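Local coordinates for protein 3-keto-5-aminohexanoate cleavage enzyme (PDB 3C6C) that probably cleaves 3-keto-5-aminohexanoate or a related beta-keto acid, using a divalent metal ion held in a TIM-barrel fold, at residues M213-L218 with T225-Y230; P183-F188 with G203-V208; L26-T31 with Q284-A289; P252-A257 with T291-L296; T168-A173 with G196-E201. All coordinates share one frame; numbering follows the deposited sequence.

Interaction 1. Residues M213-L218 with T225-Y230; sequences MVLGVL and TETMIY
Met213 and Leu215 against Met228 and Thr227 form the tight part of this contact; Met213 and Met228, both selenomethionines, cross at about a right angle. Beyond CG the chain of Met213 is extended, which carries SE to 3.9 Å from Met228 CG and brings the methyl CE within 3.5 Å of the backbone O of Met228. Leu215 closes the flank with a forked end: CD1 meets Met228 CE at 3.8 Å, while CD2 lies 3.7 Å from Thr227 CG2, the two side chains running past one another in opposite senses. Met228 presents that methyl because its chain bends at the last torsion (chi3 -62°). The segments belong to one beta-alpha-beta unit of the TIM barrel, in which strand 210-214 leads through a loop into helix 225-232 and on to the parallel strand 240-244; Trp241 of that strand touches both selenomethionines. The contact slackens after Leu215. Gly216 is exposed, and Val217 and Leu218, partly exposed, make no contact with the helix segment. On the helix, Thr227 gives only its methyl to Leu215; its OG1 is hydrogen-bonded to Ser224 OG and to Tyr230 OH of the third subunit, and Glu226 OE2 forms a salt bridge with Arg232 of the second subunit.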
# COMPACT_ATOMS: atom_id res chain seq x y z
N MSE A 213 -2.97 1.93 -18.00
CA MSE A 213 -1.69 2.39 -17.46
C MSE A 213 -0.53 1.92 -18.33
O MSE A 213 -0.32 0.72 -18.53
CB MSE A 213 -1.42 1.83 -16.06
CG MSE A 213 -2.53 1.93 -15.09
SE MSE A 213 -1.95 1.01 -13.48
CE MSE A 213 -3.58 0.89 -12.81
N VAL A 214 0.19 2.90 -18.85
CA VAL A 214 1.48 2.73 -19.50
C VAL A 214 2.56 2.74 -18.42
O VAL A 214 2.77 3.75 -17.74
CB VAL A 214 1.77 3.84 -20.56
CG1 VAL A 214 3.09 3.54 -21.30
CG2 VAL A 214 0.58 3.95 -21.56
N LEU A 215 3.23 1.60 -18.24
CA LEU A 215 4.23 1.46 -17.17
C LEU A 215 5.65 1.26 -17.69
O LEU A 215 5.90 0.49 -18.58
CB LEU A 215 3.86 0.32 -16.20
CG LEU A 215 2.48 0.39 -15.53
CD1 LEU A 215 2.17 -0.90 -14.79
CD2 LEU A 215 2.40 1.61 -14.57
N GLY A 216 6.55 1.97 -17.07
CA GLY A 216 7.98 1.89 -17.36
C GLY A 216 8.50 2.74 -18.48
O GLY A 216 9.65 2.57 -18.92
N VAL A 217 7.67 3.63 -18.98
CA VAL A 217 8.13 4.61 -19.97
C VAL A 217 8.73 5.79 -19.19
O VAL A 217 8.22 6.19 -18.14
CB VAL A 217 7.01 5.05 -20.90
CG1 VAL A 217 7.45 6.26 -21.77
CG2 VAL A 217 6.59 3.86 -21.76
N LEU A 218 9.86 6.30 -19.68
CA LEU A 218 10.48 7.47 -19.05
C LEU A 218 9.83 8.74 -19.65
O LEU A 218 9.68 8.82 -20.88
CB LEU A 218 11.99 7.47 -19.27
CG LEU A 218 12.73 6.21 -18.77
CD1 LEU A 218 14.22 6.37 -19.06
CD2 LEU A 218 12.53 5.96 -17.28
N THR A 225 4.45 -3.53 -8.99
CA THR A 225 3.16 -3.92 -8.40
C THR A 225 2.54 -2.77 -7.58
O THR A 225 1.34 -2.51 -7.64
CB THR A 225 3.32 -5.21 -7.52
OG1 THR A 225 3.81 -6.27 -8.36
CG2 THR A 225 1.99 -5.62 -6.92
N GLU A 226 3.41 -2.06 -6.88
CA GLU A 226 3.01 -0.98 -6.00
C GLU A 226 2.38 0.14 -6.83
O GLU A 226 1.39 0.76 -6.42
CB GLU A 226 4.19 -0.47 -5.16
CG GLU A 226 4.62 -1.45 -4.09
CD GLU A 226 5.75 -2.41 -4.52
OE1 GLU A 226 5.96 -2.73 -5.73
OE2 GLU A 226 6.45 -2.89 -3.60
N THR A 227 2.96 0.38 -8.00
CA THR A 227 2.48 1.42 -8.88
C THR A 227 1.09 1.06 -9.36
O THR A 227 0.18 1.87 -9.35
CB THR A 227 3.41 1.66 -10.09
OG1 THR A 227 4.69 2.08 -9.63
CG2 THR A 227 2.82 2.72 -11.04
N MSE A 228 0.96 -0.20 -9.76
CA MSE A 228 -0.29 -0.69 -10.33
C MSE A 228 -1.43 -0.64 -9.31
O MSE A 228 -2.53 -0.18 -9.61
CB MSE A 228 -0.14 -2.13 -10.88
CG MSE A 228 -1.28 -2.45 -11.84
SE MSE A 228 -1.19 -4.21 -12.57
CE MSE A 228 0.46 -4.08 -13.49
N ILE A 229 -1.15 -1.04 -8.07
CA ILE A 229 -2.17 -1.05 -7.00
C ILE A 229 -2.64 0.37 -6.68
O ILE A 229 -3.83 0.67 -6.55
CB ILE A 229 -1.64 -1.71 -5.69
CG1 ILE A 229 -1.53 -3.22 -5.88
CG2 ILE A 229 -2.57 -1.40 -4.49
CD1 ILE A 229 -0.81 -3.95 -4.75
N TYR A 230 -1.64 1.24 -6.57
CA TYR A 230 -1.88 2.66 -6.21
C TYR A 230 -2.74 3.35 -7.26
O TYR A 230 -3.77 3.97 -6.95
CB TYR A 230 -0.56 3.42 -6.00
CG TYR A 230 -0.74 4.91 -6.06
CD1 TYR A 230 -1.42 5.58 -5.04
CD2 TYR A 230 -0.25 5.65 -7.11
CE1 TYR A 230 -1.61 6.97 -5.09
CE2 TYR A 230 -0.42 7.01 -7.18
CZ TYR A 230 -1.10 7.67 -6.16
OH TYR A 230 -1.26 9.02 -6.23

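Interaction 2. Residues P183-F188 with G203-V208; sequences PELEVF and GLIDGV
The pyrrolidine ring of Pro183 is the only ring to touch across this contact, and Ile205 reaches it at its CG corner, where the Ile205 CD1 methyl lies 3.8 Å from Pro183 CG. Phe176 of helix 166-179 also packs on Pro183. The setting is the outer side of the TIM barrel: residues 183-187 form a barrel strand, and residues 203-208 belong to the loop that returns from helix 190-201 to the next parallel strand, 210-214. Gly203, with positive phi, ends the helix in a Schellman motif, and two residues later the loop passes Pro183, with the CA atoms of Pro183 and Ile205 7.9 Å apart. The CB of Ile205 does not itself point at the strand. The branch carrying CD1 starts beside the backbone N (chi1 -55°) and bends again at chi2 (-73°), which turns the terminal methyl inward, while Leu199 of the preceding helix packs against the same side chain. Nearer the surface, Asp206 OD1 and Gly203 O are both hydrogen-bonded to Gln177 NE2, a link from the loop to helix 166-179. Leu185, two residues on from Pro183, again points toward the loop, as alternation along a strand requires. Leu185 and Ile205 meet tip to tip, and both branches of the leucine share one methyl: CD2 is 4.0 Å and CD1 4.2 Å from Ile205 CD1.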
# COMPACT_ATOMS: atom_id res chain seq x y z
N PRO A 183 -12.76 5.93 -26.54
CA PRO A 183 -11.35 6.11 -26.25
C PRO A 183 -10.81 5.17 -25.19
O PRO A 183 -11.49 4.85 -24.20
CB PRO A 183 -11.29 7.55 -25.72
CG PRO A 183 -12.63 7.74 -25.03
CD PRO A 183 -13.61 6.95 -25.88
N GLU A 184 -9.60 4.70 -25.46
CA GLU A 184 -8.73 4.09 -24.46
C GLU A 184 -7.81 5.17 -23.91
O GLU A 184 -6.90 5.67 -24.59
CB GLU A 184 -7.93 2.92 -25.04
CG GLU A 184 -7.19 2.12 -23.98
CD GLU A 184 -6.44 0.97 -24.59
OE1 GLU A 184 -5.51 1.23 -25.40
OE2 GLU A 184 -6.77 -0.19 -24.24
N LEU A 185 -8.09 5.54 -22.67
CA LEU A 185 -7.41 6.65 -22.01
C LEU A 185 -6.10 6.14 -21.44
O LEU A 185 -6.07 5.43 -20.42
CB LEU A 185 -8.28 7.24 -20.88
CG LEU A 185 -9.70 7.66 -21.26
CD1 LEU A 185 -10.47 8.06 -20.00
CD2 LEU A 185 -9.68 8.78 -22.31
N GLU A 186 -5.04 6.54 -22.12
CA GLU A 186 -3.68 6.11 -21.77
C GLU A 186 -3.08 7.08 -20.75
O GLU A 186 -2.94 8.28 -20.99
CB GLU A 186 -2.76 6.01 -23.00
CG GLU A 186 -3.38 5.46 -24.30
CD GLU A 186 -3.80 4.00 -24.28
OE1 GLU A 186 -3.45 3.26 -23.33
OE2 GLU A 186 -4.48 3.58 -25.27
N VAL A 187 -2.73 6.50 -19.62
CA VAL A 187 -2.24 7.25 -18.44
C VAL A 187 -0.85 6.85 -17.97
O VAL A 187 -0.46 5.67 -17.98
CB VAL A 187 -3.28 7.17 -17.27
CG1 VAL A 187 -4.68 7.68 -17.73
CG2 VAL A 187 -3.35 5.73 -16.66
N PHE A 188 -0.07 7.87 -17.61
CA PHE A 188 1.34 7.72 -17.23
C PHE A 188 1.62 8.12 -15.80
O PHE A 188 2.77 8.07 -15.34
CB PHE A 188 2.23 8.56 -18.17
CG PHE A 188 2.21 8.10 -19.61
CD1 PHE A 188 1.14 8.40 -20.43
CD2 PHE A 188 3.29 7.43 -20.15
CE1 PHE A 188 1.13 8.01 -21.75
CE2 PHE A 188 3.29 7.04 -21.48
CZ PHE A 188 2.21 7.34 -22.27
N GLY A 203 -18.95 15.00 -19.09
CA GLY A 203 -19.82 14.36 -20.07
C GLY A 203 -19.14 14.06 -21.38
O GLY A 203 -19.79 14.01 -22.41
N LEU A 204 -17.84 13.83 -21.35
CA LEU A 204 -17.06 13.66 -22.58
C LEU A 204 -16.63 12.22 -22.83
O LEU A 204 -15.99 11.92 -23.83
CB LEU A 204 -15.84 14.58 -22.56
CG LEU A 204 -16.09 16.07 -22.77
CD1 LEU A 204 -14.82 16.86 -22.54
CD2 LEU A 204 -16.61 16.31 -24.17
N ILE A 205 -17.08 11.35 -21.94
CA ILE A 205 -16.77 9.90 -22.00
C ILE A 205 -18.03 9.05 -21.87
O ILE A 205 -18.64 8.96 -20.81
CB ILE A 205 -15.75 9.46 -20.90
CG1 ILE A 205 -14.45 10.30 -20.94
CG2 ILE A 205 -15.45 7.95 -20.97
CD1 ILE A 205 -13.49 10.02 -22.09
N ASP A 206 -18.41 8.44 -22.98
CA ASP A 206 -19.60 7.60 -23.05
C ASP A 206 -19.45 6.19 -22.47
O ASP A 206 -18.42 5.52 -22.55
CB ASP A 206 -20.06 7.47 -24.49
CG ASP A 206 -20.59 8.78 -25.07
OD1 ASP A 206 -20.74 9.79 -24.34
OD2 ASP A 206 -20.85 8.78 -26.29
N GLY A 207 -20.56 5.73 -21.91
CA GLY A 207 -20.67 4.35 -21.46
C GLY A 207 -19.62 3.94 -20.45
O GLY A 207 -19.26 4.69 -19.52
N VAL A 208 -19.11 2.73 -20.67
CA VAL A 208 -18.02 2.17 -19.86
C VAL A 208 -16.70 2.90 -20.19
O VAL A 208 -16.20 2.79 -21.30
CB VAL A 208 -17.84 0.62 -20.07
CG1 VAL A 208 -16.63 0.08 -19.24
CG2 VAL A 208 -19.08 -0.13 -19.70

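Interaction 3. Residues L26-T31 with Q284-A289; sequences LTCAVT and QLVERA
Leu26 and Cys28 point from the barrel strand toward helix 284-289, where Val286 and Ala289 receive them. The arrangement is the closing seam of the TIM barrel: strand 23-29 pairs in parallel with strand 264-266, and helix 282-295, which follows strand 264-266 in the chain, lies over the outside of that join. The short segments run nearly antiparallel, at 157°, with their axes 9.6 Å apart. The side chain of Leu26 leaves CB toward the helix with CG opposite the backbone N (chi1 -174°), a torsion that carries the fork at CG out to the helix. From CG, branch CD1 runs to Ala289 CB at 3.8 Å and also lies 4.1 Å from the backbone O of Val286. The other branch, CD2, turns to Val286 CG2 at 4.1 Å. Leu26 thus fits its fork around the corner made by one turn of the helix, while Val264 of the adjoining strand touches it as well. Neighbouring elements complete the packing: Val286 also meets Ala60 of helix 47-60, Cys28 meets Ala57 of that helix, and Ala289 touches Val266. The alternate residue Ala29 instead meets Glu269, which binds nickel together with His66 and His68; the Cys28 side chain is about 11 Å from that ion. Two residues along from Leu26, the same valine methyl is used once more: Val286 CG2 lies 3.7 Å from Cys28 SG and 3.8 Å from Cys28 CB.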
# COMPACT_ATOMS: atom_id res chain seq x y z
N LEU A 26 -7.63 -9.19 -23.66
CA LEU A 26 -6.23 -9.14 -24.12
C LEU A 26 -6.15 -8.43 -25.45
O LEU A 26 -6.79 -8.82 -26.46
CB LEU A 26 -5.64 -10.54 -24.24
CG LEU A 26 -4.12 -10.76 -24.58
CD1 LEU A 26 -3.72 -12.22 -24.29
CD2 LEU A 26 -3.73 -10.39 -26.03
N THR A 27 -5.37 -7.35 -25.40
CA THR A 27 -5.02 -6.54 -26.57
C THR A 27 -3.61 -6.89 -27.03
O THR A 27 -2.67 -7.00 -26.24
CB THR A 27 -5.10 -5.04 -26.27
OG1 THR A 27 -6.42 -4.72 -25.87
CG2 THR A 27 -4.71 -4.18 -27.52
N CYS A 28 -3.50 -7.10 -28.33
CA CYS A 28 -2.19 -7.25 -28.97
C CYS A 28 -1.84 -6.04 -29.79
O CYS A 28 -2.55 -5.69 -30.75
CB CYS A 28 -2.12 -8.49 -29.83
SG CYS A 28 -0.45 -8.90 -30.40
N ALA A 29 -0.78 -5.38 -29.33
CA ALA A 29 -0.21 -4.18 -29.95
C ALA A 29 0.83 -4.66 -30.94
O ALA A 29 1.94 -5.00 -30.58
CB ALA A 29 0.42 -3.25 -28.88
N VAL A 30 0.42 -4.72 -32.21
CA VAL A 30 1.12 -5.56 -33.19
C VAL A 30 2.43 -4.99 -33.77
O VAL A 30 3.28 -5.76 -34.25
CB VAL A 30 0.20 -6.03 -34.35
CG1 VAL A 30 -0.89 -6.98 -33.81
CG2 VAL A 30 -0.39 -4.83 -35.09
N THR A 31 2.63 -3.66 -33.74
CA THR A 31 3.87 -3.13 -34.35
C THR A 31 4.41 -1.84 -33.73
O THR A 31 5.60 -1.67 -33.57
CB THR A 31 3.71 -3.00 -35.91
OG1 THR A 31 5.00 -2.79 -36.49
CG2 THR A 31 2.73 -1.87 -36.34
N GLN A 284 2.96 -15.61 -30.77
CA GLN A 284 3.65 -16.31 -29.68
C GLN A 284 3.45 -15.58 -28.35
O GLN A 284 3.27 -16.17 -27.30
CB GLN A 284 5.14 -16.46 -30.01
CG GLN A 284 5.37 -17.48 -31.06
CD GLN A 284 6.75 -17.44 -31.67
OE1 GLN A 284 7.53 -16.53 -31.43
NE2 GLN A 284 7.03 -18.43 -32.51
N LEU A 285 3.47 -14.27 -28.42
CA LEU A 285 3.31 -13.42 -27.22
C LEU A 285 1.90 -13.57 -26.67
O LEU A 285 1.70 -13.70 -25.47
CB LEU A 285 3.64 -11.96 -27.51
CG LEU A 285 5.10 -11.64 -27.86
CD1 LEU A 285 5.24 -10.14 -28.22
CD2 LEU A 285 6.09 -12.07 -26.73
N VAL A 286 0.92 -13.58 -27.57
CA VAL A 286 -0.48 -13.79 -27.20
C VAL A 286 -0.64 -15.17 -26.57
O VAL A 286 -1.32 -15.35 -25.56
CB VAL A 286 -1.45 -13.62 -28.41
CG1 VAL A 286 -2.87 -14.05 -28.01
CG2 VAL A 286 -1.49 -12.14 -28.92
N GLU A 287 -0.01 -16.17 -27.17
CA GLU A 287 -0.15 -17.56 -26.70
C GLU A 287 0.40 -17.70 -25.29
O GLU A 287 -0.21 -18.32 -24.41
CB GLU A 287 0.58 -18.52 -27.64
CG GLU A 287 0.60 -19.94 -27.16
CD GLU A 287 1.39 -20.85 -28.11
OE1 GLU A 287 2.26 -20.33 -28.87
OE2 GLU A 287 1.15 -22.08 -28.08
N ARG A 288 1.51 -17.03 -25.05
CA ARG A 288 2.18 -17.10 -23.74
C ARG A 288 1.31 -16.48 -22.65
O ARG A 288 1.13 -17.04 -21.58
CB ARG A 288 3.57 -16.44 -23.78
CG ARG A 288 4.25 -16.25 -22.41
CD ARG A 288 5.78 -16.15 -22.54
NE ARG A 288 6.23 -17.37 -23.21
CZ ARG A 288 7.49 -17.67 -23.51
NH1 ARG A 288 8.48 -16.84 -23.24
NH2 ARG A 288 7.74 -18.83 -24.10
N ALA A 289 0.76 -15.32 -22.97
CA ALA A 289 -0.09 -14.56 -22.03
C ALA A 289 -1.37 -15.35 -21.71
O ALA A 289 -1.82 -15.48 -20.57
CB ALA A 289 -0.41 -13.14 -22.62

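Interaction 4. Residues P252-A257 with T291-L296; sequences PMMAQA and TVIEHL
Val292 is the first residue of 291-296 to meet helix 252-257, and it does so with its whole branched head against Met254. The selenomethionine methyl, Met254 CE, sits 3.8 Å from Val292 CB and within 4.1 Å of both valine methyls, CG1 and CG2, so it nestles at the branch point. Met254 reaches this position with CG opposite the backbone N (chi1 178°) and bends at chi2 and chi3, which folds CE back over the valine. Val292 CG1 also faces Ala255, whose CB is 4.2 Å away; the CA atoms of Ala255 and Val292, 7.1 Å apart, are the closest across the two segments. At Ile293 the side chain starts off to one side but its end swings inward, and CG1 comes to 4.0 Å from Met254 SE. The selenium therefore packs on Ile293 while its methyl packs on Val292. A turn beyond Val292, Leu296 likewise points toward helix 252-257 but stays clear of close contact. On the outside a second subunit packs reciprocally: Ala255 meets its Leu296 and Val292 its His295, while Leu296 and His295 meet its Ala255 and Val292. The two helix segments run in the same general direction, at 32°, as neighbours in the outer layer of the TIM barrel. Val264 of the strand beneath touches both Met254 and Ile293, and helix 225-232 adjoins helix 250-260 as well, its Met228 touching Met253 and Ala257.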
# COMPACT_ATOMS: atom_id res chain seq x y z
N PRO A 252 5.59 -9.97 -16.78
CA PRO A 252 5.27 -9.65 -15.38
C PRO A 252 4.10 -8.68 -15.22
O PRO A 252 3.21 -8.90 -14.39
CB PRO A 252 6.59 -9.03 -14.87
CG PRO A 252 7.62 -9.75 -15.68
CD PRO A 252 7.01 -9.75 -17.06
N MSE A 253 4.06 -7.62 -16.02
CA MSE A 253 2.98 -6.65 -15.85
C MSE A 253 1.64 -7.21 -16.32
O MSE A 253 0.59 -6.91 -15.75
CB MSE A 253 3.28 -5.32 -16.52
CG MSE A 253 4.36 -4.49 -15.79
SE MSE A 253 4.15 -4.13 -13.88
CE MSE A 253 4.97 -5.54 -13.11
N MSE A 254 1.68 -8.06 -17.33
CA MSE A 254 0.47 -8.76 -17.80
C MSE A 254 -0.12 -9.63 -16.67
O MSE A 254 -1.32 -9.55 -16.36
CB MSE A 254 0.81 -9.63 -19.03
CG MSE A 254 -0.34 -10.48 -19.63
SE MSE A 254 -0.60 -12.15 -18.72
CE MSE A 254 1.16 -12.91 -18.85
N ALA A 255 0.74 -10.42 -16.05
CA ALA A 255 0.26 -11.34 -15.00
C ALA A 255 -0.26 -10.52 -13.81
O ALA A 255 -1.29 -10.85 -13.19
CB ALA A 255 1.38 -12.35 -14.55
N GLN A 256 0.43 -9.44 -13.52
CA GLN A 256 0.11 -8.60 -12.34
C GLN A 256 -1.23 -7.91 -12.54
O GLN A 256 -2.07 -7.87 -11.62
CB GLN A 256 1.21 -7.56 -12.05
CG GLN A 256 0.92 -6.80 -10.77
CD GLN A 256 0.87 -7.72 -9.59
OE1 GLN A 256 1.92 -8.04 -9.01
NE2 GLN A 256 -0.33 -8.20 -9.24
N ALA A 257 -1.47 -7.45 -13.76
CA ALA A 257 -2.78 -6.85 -14.09
C ALA A 257 -3.89 -7.89 -13.97
O ALA A 257 -4.92 -7.63 -13.35
CB ALA A 257 -2.78 -6.20 -15.49
N THR A 291 -1.81 -18.60 -21.94
CA THR A 291 -1.44 -19.76 -21.12
C THR A 291 -1.35 -19.39 -19.63
O THR A 291 -1.89 -20.08 -18.76
CB THR A 291 -0.14 -20.40 -21.62
OG1 THR A 291 -0.37 -20.96 -22.92
CG2 THR A 291 0.33 -21.51 -20.66
N VAL A 292 -0.70 -18.28 -19.35
CA VAL A 292 -0.58 -17.78 -17.99
C VAL A 292 -1.97 -17.50 -17.38
O VAL A 292 -2.31 -17.98 -16.29
CB VAL A 292 0.36 -16.54 -17.87
CG1 VAL A 292 0.20 -15.91 -16.46
CG2 VAL A 292 1.85 -16.94 -18.17
N ILE A 293 -2.78 -16.77 -18.12
CA ILE A 293 -4.14 -16.38 -17.66
C ILE A 293 -5.00 -17.62 -17.34
O ILE A 293 -5.67 -17.71 -16.31
CB ILE A 293 -4.82 -15.43 -18.72
CG1 ILE A 293 -4.10 -14.07 -18.71
CG2 ILE A 293 -6.34 -15.25 -18.47
CD1 ILE A 293 -4.42 -13.20 -19.95
N GLU A 294 -4.92 -18.61 -18.22
CA GLU A 294 -5.65 -19.86 -18.03
C GLU A 294 -5.12 -20.65 -16.83
O GLU A 294 -5.89 -21.18 -16.00
CB GLU A 294 -5.60 -20.69 -19.32
CG GLU A 294 -6.41 -20.02 -20.46
CD GLU A 294 -6.32 -20.72 -21.79
OE1 GLU A 294 -5.50 -21.65 -21.94
OE2 GLU A 294 -7.06 -20.30 -22.71
N HIS A 295 -3.79 -20.69 -16.70
CA HIS A 295 -3.15 -21.43 -15.59
C HIS A 295 -3.54 -20.78 -14.24
O HIS A 295 -3.55 -21.43 -13.18
CB HIS A 295 -1.62 -21.51 -15.76
CG HIS A 295 -1.16 -22.56 -16.74
ND1 HIS A 295 -2.03 -23.21 -17.58
CD2 HIS A 295 0.06 -23.08 -16.99
CE1 HIS A 295 -1.36 -24.08 -18.32
NE2 HIS A 295 -0.09 -24.02 -17.98
N LEU A 296 -3.87 -19.48 -14.28
CA LEU A 296 -4.24 -18.75 -13.04
C LEU A 296 -5.74 -18.84 -12.74
O LEU A 296 -6.24 -18.22 -11.81
CB LEU A 296 -3.83 -17.28 -13.07
CG LEU A 296 -2.33 -17.05 -13.18
CD1 LEU A 296 -2.04 -15.57 -13.24
CD2 LEU A 296 -1.58 -17.74 -12.03

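Interaction 5. Residues T168-A173 with G196-E201; sequences TLRAMA and GKQLIE
Helices 168-173 and 196-201 cross at 52° with their axes 11.2 Å apart, coming nearest at Arg170 and Leu199, whose CA atoms are separated by 7.0 Å. Between them lies an apolar patch with a polar rim. Leu199 reaches across with CD2, which meets the aliphatic Arg170 CG at 3.9 Å and stands more loosely, at 4.5 Å, from Ala173 CB, so that one methyl touches both residues, three positions apart on the helix. Arg170 starts off to one side of the helix, but from CG to NE its chain is extended, and this carries the guanidinium across to Gln198 on the other helix. There Arg170 NH2 lies 4.0 Å from Gln198 CG, a packing contact; the guanidinium and amide planes are turned 72° from each other. What ties these polar ends together is Glu202, just past the segment: its OE2 receives a salt bridge from Arg170 NH2 and a hydrogen bond from Gln198 NE2. Arg170 NH1 is engaged too, in a salt bridge with Glu159 of the third subunit, so the guanidinium spans a helix pair and a subunit interface. Phe195, on the same helix as Leu199, touches both Leu169 and Arg170, and the buried Leu169 goes on to touch Leu146 of strand 143-147. Helices 166-179 and 190-201 stand before and after strand 182-187, and their packing is that of consecutive outer helices in a TIM barrel.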
# COMPACT_ATOMS: atom_id res chain seq x y z
N THR A 168 -7.13 20.44 -26.12
CA THR A 168 -7.08 19.48 -27.23
C THR A 168 -7.68 18.12 -26.88
O THR A 168 -8.38 17.51 -27.68
CB THR A 168 -5.65 19.34 -27.78
OG1 THR A 168 -5.37 20.56 -28.49
CG2 THR A 168 -5.50 18.13 -28.74
N LEU A 169 -7.43 17.67 -25.65
CA LEU A 169 -7.95 16.38 -25.20
C LEU A 169 -9.47 16.41 -25.10
O LEU A 169 -10.18 15.43 -25.44
CB LEU A 169 -7.31 15.97 -23.86
CG LEU A 169 -5.82 15.58 -23.94
CD1 LEU A 169 -5.28 15.38 -22.52
CD2 LEU A 169 -5.59 14.37 -24.84
N ARG A 170 -9.99 17.54 -24.63
CA ARG A 170 -11.44 17.70 -24.53
C ARG A 170 -12.07 17.64 -25.93
O ARG A 170 -13.12 17.02 -26.13
CB ARG A 170 -11.83 19.01 -23.83
CG ARG A 170 -11.63 18.94 -22.36
CD ARG A 170 -11.80 20.30 -21.73
NE ARG A 170 -11.93 20.18 -20.28
CZ ARG A 170 -11.04 20.65 -19.41
NH1 ARG A 170 -9.97 21.32 -19.84
NH2 ARG A 170 -11.25 20.47 -18.12
N ALA A 171 -11.42 18.29 -26.88
CA ALA A 171 -11.94 18.36 -28.26
C ALA A 171 -11.91 16.98 -28.92
O ALA A 171 -12.87 16.57 -29.62
CB ALA A 171 -11.18 19.38 -29.09
N MSE A 172 -10.83 16.25 -28.65
CA MSE A 172 -10.62 14.87 -29.16
C MSE A 172 -11.69 13.94 -28.63
O MSE A 172 -12.30 13.16 -29.36
CB MSE A 172 -9.27 14.31 -28.71
CG MSE A 172 -8.03 14.98 -29.32
SE MSE A 172 -7.90 14.71 -31.24
CE MSE A 172 -7.20 12.91 -31.25
N ALA A 173 -11.89 14.04 -27.33
CA ALA A 173 -12.87 13.20 -26.63
C ALA A 173 -14.23 13.41 -27.27
O ALA A 173 -14.97 12.46 -27.56
CB ALA A 173 -12.92 13.52 -25.12
N GLY A 196 -8.56 12.14 -16.61
CA GLY A 196 -9.51 11.19 -17.23
C GLY A 196 -10.86 11.25 -16.51
O GLY A 196 -11.92 11.24 -17.13
N LYS A 197 -10.79 11.32 -15.20
CA LYS A 197 -12.00 11.37 -14.36
C LYS A 197 -12.74 12.69 -14.59
O LYS A 197 -13.97 12.74 -14.57
CB LYS A 197 -11.68 11.15 -12.89
CG LYS A 197 -11.32 9.70 -12.65
CD LYS A 197 -11.45 9.27 -11.22
CE LYS A 197 -10.46 9.93 -10.35
NZ LYS A 197 -10.40 9.24 -8.97
N GLN A 198 -11.98 13.72 -14.89
CA GLN A 198 -12.56 15.06 -15.20
C GLN A 198 -13.31 15.02 -16.53
O GLN A 198 -14.38 15.60 -16.67
CB GLN A 198 -11.48 16.15 -15.27
CG GLN A 198 -12.05 17.52 -15.57
CD GLN A 198 -12.89 18.08 -14.44
OE1 GLN A 198 -12.69 17.73 -13.28
NE2 GLN A 198 -13.82 18.98 -14.77
N LEU A 199 -12.73 14.33 -17.50
CA LEU A 199 -13.38 14.14 -18.80
C LEU A 199 -14.74 13.46 -18.61
O LEU A 199 -15.74 13.83 -19.24
CB LEU A 199 -12.49 13.31 -19.75
CG LEU A 199 -11.25 14.02 -20.28
CD1 LEU A 199 -10.31 13.08 -21.06
CD2 LEU A 199 -11.67 15.19 -21.17
N ILE A 200 -14.78 12.52 -17.68
CA ILE A 200 -15.98 11.71 -17.43
C ILE A 200 -17.01 12.65 -16.81
O ILE A 200 -18.18 12.68 -17.20
CB ILE A 200 -15.72 10.53 -16.45
CG1 ILE A 200 -14.88 9.43 -17.13
CG2 ILE A 200 -17.04 9.93 -15.98
CD1 ILE A 200 -14.29 8.36 -16.18
N GLU A 201 -16.52 13.42 -15.87
CA GLU A 201 -17.32 14.45 -15.16
C GLU A 201 -18.06 15.36 -16.11
O GLU A 201 -19.23 15.71 -15.93
CB GLU A 201 -16.40 15.34 -14.33
CG GLU A 201 -16.60 15.22 -12.87
CD GLU A 201 -17.82 15.99 -12.41
OE1 GLU A 201 -17.79 17.24 -12.43
OE2 GLU A 201 -18.81 15.33 -12.03

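In the fold
All five contacts belong to one TIM barrel. Interactions 2 and 5, with centres 7 Å apart, alternate along the chain around strand 182-187 and helix 190-201. Interaction 1 follows in sequence; its strand 210-214 neighbours strand 182-187 in the sheet, with Val214 N 3.0 Å from Val187 O. Interaction 4 comes next, touching interaction 1 where helix 225-232 meets helix 250-260. Interactions 3 and 4 share helix 282-295, their centres 12 Å apart; interaction 3 encloses interactions 1, 2 and 5 and alternates with 4, packing that late helix over the seam where the first strand meets strand 264-266. Interactions 1 and 4 also border the second subunit, and 1 and 5 the third, tying barrel packing to tetramer assembly.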